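Sortase family protein (Streptococcus agalactiae, PDB 4D7W) probably catalyses, as a pilus-associated class C sortase, the transpeptidation that links pilin subunits during assembly of the type 2B pilus. Local coordinates at residues M39-T44 and D155-L160; Q33-G38 and I162-D167. All coordinates share one frame; numbering follows the deposited sequence.

Contact 1 (M39-T44 and D155-L160); sequences MKWHMT and DDLRDL. With EDO (1,2-ethanediol), chain B.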
loop_
_atom_site.group_PDB
_atom_site.type_symbol
_atom_site.label_atom_id
_atom_site.label_comp_id
_atom_site.label_asym_id
_atom_site.label_seq_id
_atom_site.Cartn_x
_atom_site.Cartn_y
_atom_site.Cartn_z
ATOM N N MET A 39 -6.781 -12.347 -5.572
ATOM C CA MET A 39 -6.392 -11.952 -4.224
ATOM C C MET A 39 -6.165 -13.178 -3.369
ATOM O O MET A 39 -6.905 -14.159 -3.459
ATOM C CB MET A 39 -7.455 -11.064 -3.585
ATOM C CG MET A 39 -7.588 -9.724 -4.266
ATOM S SD MET A 39 -6.107 -8.728 -4.040
ATOM C CE MET A 39 -6.640 -7.134 -4.642
ATOM N N LYS A 40 -5.145 -13.123 -2.531
ATOM C CA LYS A 40 -4.805 -14.264 -1.706
ATOM C C LYS A 40 -5.395 -14.107 -0.313
ATOM O O LYS A 40 -4.664 -13.975 0.661
ATOM C CB LYS A 40 -3.286 -14.439 -1.650
ATOM C CG LYS A 40 -2.662 -14.655 -3.038
ATOM C CD LYS A 40 -1.250 -15.213 -2.972
ATOM C CE LYS A 40 -1.248 -16.684 -2.608
ATOM N NZ LYS A 40 -1.842 -17.545 -3.663
ATOM N N TRP A 41 -6.722 -14.118 -0.231
ATOM C CA TRP A 41 -7.432 -14.085 1.046
ATOM C C TRP A 41 -7.056 -15.271 1.952
ATOM O O TRP A 41 -7.014 -15.135 3.172
ATOM C CB TRP A 41 -8.956 -14.079 0.822
ATOM C CG TRP A 41 -9.451 -13.048 -0.167
ATOM C CD1 TRP A 41 -10.003 -13.285 -1.396
ATOM C CD2 TRP A 41 -9.433 -11.623 -0.008
ATOM N NE1 TRP A 41 -10.325 -12.098 -2.012
ATOM C CE2 TRP A 41 -9.987 -11.064 -1.181
ATOM C CE3 TRP A 41 -8.994 -10.768 1.005
ATOM C CZ2 TRP A 41 -10.110 -9.689 -1.365
ATOM C CZ3 TRP A 41 -9.124 -9.405 0.824
ATOM C CH2 TRP A 41 -9.675 -8.877 -0.355
ATOM N N HIS A 42 -6.784 -16.428 1.352
ATOM C CA HIS A 42 -6.525 -17.646 2.123
ATOM C C HIS A 42 -5.037 -17.961 2.239
ATOM O O HIS A 42 -4.627 -19.111 2.068
ATOM C CB HIS A 42 -7.242 -18.843 1.492
ATOM C CG HIS A 42 -8.729 -18.694 1.425
ATOM N ND1 HIS A 42 -9.532 -19.565 0.721
ATOM C CD2 HIS A 42 -9.561 -17.779 1.977
ATOM C CE1 HIS A 42 -10.794 -19.192 0.841
ATOM N NE2 HIS A 42 -10.839 -18.110 1.597
ATOM N N MET A 43 -4.240 -16.946 2.550
ATOM C CA MET A 43 -2.784 -17.061 2.563
ATOM C C MET A 43 -2.257 -18.116 3.542
ATOM O O MET A 43 -2.590 -18.098 4.726
ATOM C CB MET A 43 -2.186 -15.694 2.881
ATOM C CG MET A 43 -0.685 -15.632 2.889
ATOM S SD MET A 43 -0.106 -13.932 2.738
ATOM C CE MET A 43 0.293 -13.874 1.007
ATOM N N THR A 44 -1.422 -19.025 3.040
ATOM C CA THR A 44 -0.828 -20.086 3.859
ATOM C C THR A 44 0.403 -19.584 4.616
ATOM O O THR A 44 0.907 -18.503 4.318
ATOM C CB THR A 44 -0.416 -21.303 3.000
ATOM O OG1 THR A 44 0.747 -20.973 2.234
ATOM C CG2 THR A 44 -1.533 -21.705 2.063
ATOM N N ASP A 155 -18.092 -6.095 4.697
ATOM C CA ASP A 155 -17.929 -7.408 4.066
ATOM C C ASP A 155 -17.985 -7.366 2.523
ATOM O O ASP A 155 -17.902 -8.405 1.863
ATOM C CB ASP A 155 -18.979 -8.400 4.608
ATOM C CG ASP A 155 -20.415 -7.918 4.418
ATOM O OD1 ASP A 155 -20.629 -6.887 3.740
ATOM O OD2 ASP A 155 -21.339 -8.583 4.942
ATOM N N ASP A 156 -18.103 -6.169 1.954
ATOM C CA ASP A 156 -18.194 -6.019 0.497
ATOM C C ASP A 156 -16.796 -5.931 -0.119
ATOM O O ASP A 156 -16.123 -4.912 0.018
ATOM C CB ASP A 156 -19.008 -4.772 0.149
ATOM C CG ASP A 156 -19.299 -4.643 -1.335
ATOM O OD1 ASP A 156 -18.762 -5.437 -2.130
ATOM O OD2 ASP A 156 -20.077 -3.730 -1.704
ATOM N N LEU A 157 -16.363 -6.987 -0.807
ATOM C CA LEU A 157 -15.005 -7.015 -1.345
ATOM C C LEU A 157 -14.976 -6.898 -2.859
ATOM O O LEU A 157 -13.953 -7.173 -3.485
ATOM C CB LEU A 157 -14.288 -8.295 -0.926
ATOM C CG LEU A 157 -14.121 -8.524 0.572
ATOM C CD1 LEU A 157 -13.295 -9.780 0.805
ATOM C CD2 LEU A 157 -13.481 -7.313 1.231
ATOM N N ARG A 158 -16.097 -6.477 -3.432
ATOM C CA ARG A 158 -16.267 -6.433 -4.878
ATOM C C ARG A 158 -15.313 -5.472 -5.564
ATOM O O ARG A 158 -14.906 -5.707 -6.707
ATOM C CB ARG A 158 -17.704 -6.053 -5.226
ATOM C CG ARG A 158 -18.734 -7.110 -4.864
ATOM C CD ARG A 158 -20.130 -6.656 -5.255
ATOM N NE ARG A 158 -20.574 -5.546 -4.423
ATOM C CZ ARG A 158 -21.767 -4.971 -4.517
ATOM N NH1 ARG A 158 -22.644 -5.398 -5.416
ATOM N NH2 ARG A 158 -22.086 -3.969 -3.710
ATOM N N ASP A 159 -14.961 -4.392 -4.876
ATOM C CA ASP A 159 -14.071 -3.401 -5.460
ATOM C C ASP A 159 -12.610 -3.676 -5.127
ATOM O O ASP A 159 -11.735 -2.881 -5.463
ATOM C CB ASP A 159 -14.451 -2.003 -4.992
ATOM C CG ASP A 159 -15.912 -1.696 -5.229
ATOM O OD1 ASP A 159 -16.310 -1.642 -6.412
ATOM O OD2 ASP A 159 -16.657 -1.513 -4.239
ATOM N N LEU A 160 -12.353 -4.806 -4.480
ATOM C CA LEU A 160 -11.015 -5.098 -3.983
ATOM C C LEU A 160 -10.477 -6.385 -4.616
ATOM O O LEU A 160 -9.926 -7.240 -3.932
ATOM C CB LEU A 160 -11.032 -5.191 -2.459
ATOM C CG LEU A 160 -11.407 -3.890 -1.738
ATOM C CD1 LEU A 160 -11.609 -4.111 -0.248
ATOM C CD2 LEU A 160 -10.361 -2.811 -1.969
HETATM C C1 EDO B . -12.302 -4.549 -9.073
HETATM O O1 EDO B . -12.550 -5.012 -7.743
HETATM C C2 EDO B . -11.248 -3.451 -9.026
HETATM O O2 EDO B . -11.813 -2.302 -8.405
#

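Contact 2 (Q33-G38 and I162-D167); sequences QFKTSG and IVKGKD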
loop_
_atom_site.group_PDB
_atom_site.type_symbol
_atom_site.label_atom_id
_atom_site.label_comp_id
_atom_site.label_asym_id
_atom_site.label_seq_id
_atom_site.Cartn_x
_atom_site.Cartn_y
_atom_site.Cartn_z
ATOM N N GLN A 33 2.097 -13.520 -9.787
ATOM C CA GLN A 33 1.177 -14.606 -9.468
ATOM C C GLN A 33 -0.291 -14.193 -9.494
ATOM O O GLN A 33 -1.165 -15.022 -9.729
ATOM C CB GLN A 33 1.499 -15.191 -8.095
ATOM C CG GLN A 33 1.001 -14.358 -6.934
ATOM C CD GLN A 33 1.505 -14.892 -5.609
ATOM O OE1 GLN A 33 0.950 -15.851 -5.069
ATOM N NE2 GLN A 33 2.579 -14.291 -5.086
ATOM N N PHE A 34 -0.568 -12.919 -9.247
ATOM C CA PHE A 34 -1.958 -12.497 -9.018
ATOM C C PHE A 34 -2.850 -12.628 -10.254
ATOM O O PHE A 34 -4.061 -12.833 -10.127
ATOM C CB PHE A 34 -1.975 -11.077 -8.473
ATOM C CG PHE A 34 -1.415 -10.993 -7.091
ATOM C CD1 PHE A 34 -2.214 -11.271 -5.993
ATOM C CD2 PHE A 34 -0.068 -10.722 -6.889
ATOM C CE1 PHE A 34 -1.686 -11.235 -4.706
ATOM C CE2 PHE A 34 0.467 -10.699 -5.607
ATOM C CZ PHE A 34 -0.343 -10.956 -4.520
ATOM N N LYS A 35 -2.251 -12.559 -11.439
ATOM C CA LYS A 35 -3.013 -12.703 -12.674
ATOM C C LYS A 35 -3.758 -14.038 -12.685
ATOM O O LYS A 35 -4.909 -14.102 -13.116
ATOM C CB LYS A 35 -2.103 -12.593 -13.900
ATOM C CG LYS A 35 -2.870 -12.418 -15.207
ATOM C CD LYS A 35 -1.939 -12.285 -16.407
ATOM C CE LYS A 35 -2.740 -12.164 -17.699
ATOM N NZ LYS A 35 -1.875 -12.073 -18.911
ATOM N N THR A 36 -3.120 -15.096 -12.187
ATOM C CA THR A 36 -3.788 -16.392 -12.122
ATOM C C THR A 36 -4.468 -16.645 -10.768
ATOM O O THR A 36 -5.541 -17.240 -10.717
ATOM C CB THR A 36 -2.811 -17.544 -12.407
ATOM O OG1 THR A 36 -1.681 -17.433 -11.539
ATOM C CG2 THR A 36 -2.339 -17.509 -13.860
ATOM N N SER A 37 -3.864 -16.175 -9.679
ATOM C CA SER A 37 -4.341 -16.534 -8.343
ATOM C C SER A 37 -5.471 -15.651 -7.828
ATOM O O SER A 37 -6.278 -16.084 -7.005
ATOM C CB SER A 37 -3.181 -16.500 -7.344
ATOM O OG SER A 37 -2.901 -15.176 -6.919
ATOM N N GLY A 38 -5.534 -14.413 -8.296
ATOM C CA GLY A 38 -6.451 -13.450 -7.712
ATOM C C GLY A 38 -5.949 -13.052 -6.333
ATOM O O GLY A 38 -4.811 -13.367 -5.956
ATOM N N ILE A 162 -8.476 -8.498 -8.126
ATOM C CA ILE A 162 -7.503 -8.352 -9.201
ATOM C C ILE A 162 -8.251 -8.179 -10.492
ATOM O O ILE A 162 -9.193 -8.924 -10.750
ATOM C CB ILE A 162 -6.581 -9.576 -9.327
ATOM C CG1 ILE A 162 -5.735 -9.732 -8.059
ATOM C CG2 ILE A 162 -5.737 -9.456 -10.594
ATOM C CD1 ILE A 162 -4.722 -8.627 -7.836
ATOM N N VAL A 163 -7.839 -7.200 -11.300
ATOM C CA VAL A 163 -8.403 -7.015 -12.625
ATOM C C VAL A 163 -7.279 -7.210 -13.646
ATOM O O VAL A 163 -6.262 -6.522 -13.588
ATOM C CB VAL A 163 -9.053 -5.621 -12.799
ATOM C CG1 VAL A 163 -9.548 -5.424 -14.230
ATOM C CG2 VAL A 163 -10.190 -5.440 -11.812
ATOM N N LYS A 164 -7.457 -8.152 -14.564
ATOM C CA LYS A 164 -6.419 -8.459 -15.543
ATOM C C LYS A 164 -6.158 -7.245 -16.428
ATOM O O LYS A 164 -7.094 -6.558 -16.846
ATOM C CB LYS A 164 -6.822 -9.666 -16.393
ATOM C CG LYS A 164 -6.916 -10.980 -15.622
ATOM C CD LYS A 164 -7.076 -12.159 -16.581
ATOM C CE LYS A 164 -7.058 -13.505 -15.861
ATOM N NZ LYS A 164 -8.417 -13.939 -15.421
ATOM N N GLY A 165 -4.888 -6.965 -16.699
ATOM C CA GLY A 165 -4.542 -5.849 -17.564
ATOM C C GLY A 165 -4.708 -4.469 -16.936
ATOM O O GLY A 165 -4.676 -3.450 -17.640
ATOM N N LYS A 166 -4.913 -4.441 -15.618
ATOM C CA LYS A 166 -4.973 -3.198 -14.841
ATOM C C LYS A 166 -3.929 -3.188 -13.720
ATOM O O LYS A 166 -3.562 -4.236 -13.198
ATOM C CB LYS A 166 -6.366 -2.998 -14.231
ATOM C CG LYS A 166 -7.470 -2.745 -15.264
ATOM C CD LYS A 166 -7.356 -1.344 -15.854
ATOM C CE LYS A 166 -8.396 -1.103 -16.931
ATOM N NZ LYS A 166 -8.122 0.200 -17.596
ATOM N N ASP A 167 -3.463 -1.989 -13.370
ATOM C CA ASP A 167 -2.516 -1.759 -12.276
ATOM C C ASP A 167 -3.176 -0.785 -11.284
ATOM O O ASP A 167 -3.147 0.432 -11.497
ATOM C CB ASP A 167 -1.190 -1.199 -12.830
ATOM C CG ASP A 167 -0.134 -0.962 -11.757
ATOM O OD1 ASP A 167 -0.459 -0.919 -10.541
ATOM O OD2 ASP A 167 1.044 -0.802 -12.146
#

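Contact 1 (M39-T44 and D155-L160)
W41 and L157 meet through a CH-pi contact. The methyl CD1 of L157 stands over the six-membered ring of W41, 3.9 Å from its centroid and 13° off the ring normal. On the opposite face of the indole lies CB of M39, so the ring is layered between its own segment and the loop opposite. CG of W41, anti to its carbonyl carbon (chi1 -50°), sends the indole toward L157 and L160.

Further contacts gather round the L160 carbonyl. Its O lies near the ring plane at the edge of W41, 3.6 Å from CZ2, while CE of M39 comes to 3.4 Å from the same L160 O. The oxygen is buried with no polar partner in the model. Segment 155-160 belongs to the loop joining strands 140-152 and 167-175, the β6/β7 loop of the sortase barrel.

An Asx turn joins R158 N to OD1 of D156, and R158 grips that carboxylate side-on, NE to OD1 and NH2 to OD2 (2.8 Å). A type I turn from L157 to L160 overlaps it, closed by L160 N to L157 O. A 1,2-ethanediol, probably from the crystallisation liquor, donates from O1 to R158 O and from O2 to D159 O.

Contact 2 (Q33-G38 and I162-D167)
Q33 O is gripped by two groups of the short helix 34-37, which with G38 just beyond its end faces I162 and K164. S37 N donates to Q33 O at 2.9 Å, and the hydroxyl OG1 of T36 donates to the same oxygen at 3.1 Å, tilted 24° from the carbonyl plane. At the end of the helix G38 N bonds to F34 O, and OG of S37 reaches forward to a lone pair of G38 O (2.8 Å), in the carbonyl plane. G38 leaves helical geometry with positive phi, turning the chain past I162.

Across the contact, carbon atoms of I162 and K164 pack against side chain and backbone. I162 points at the helix, and its branches divide the work: CG1 lies 3.7 Å from G38 C, CD1 reaches F34 CB at 3.7 Å, and CG2 lies beside F34 O. Anti to the carbonyl carbon (chi1 -64°), CG1 is laid against G38, and the bend at chi2 (-67°) turns CD1 toward F34. The side chains of F34 and I162 cross at about a right angle. The aliphatic chain of K164 passes across the helix, its CE 3.5 Å from K35 O. S97 also packs on F34 and I162. Beyond I162, a type II turn from V163 to K166 leads into strand 167-175. The contact thus sets the N-terminal helical region against the β6/β7 loop of the sortase β-barrel.

Contacts 1 and 2 are neighbours along the chain, 33-38 running straight into 39-44 and 155-160 separated from 162-167 by Q161 alone. Their centres lie about 13 Å apart, contact 1 nested inside the loop closed by contact 2. They touch directly: M39 N lies 3.8 Å from I162 CG1, and K40 CG packs 3.9 Å from F34 CE1. The Q161 side chain bonds to L157 O, and its backbone N joins the ethanediol site. M39 and I162 both rest on H106 of strand 105-115. In sortases the strand after this loop, here 167-175, carries the catalytic cysteine toward its far end; segment 162-167 enters at the opposite end, and neither contact contains a residue known to be catalytic.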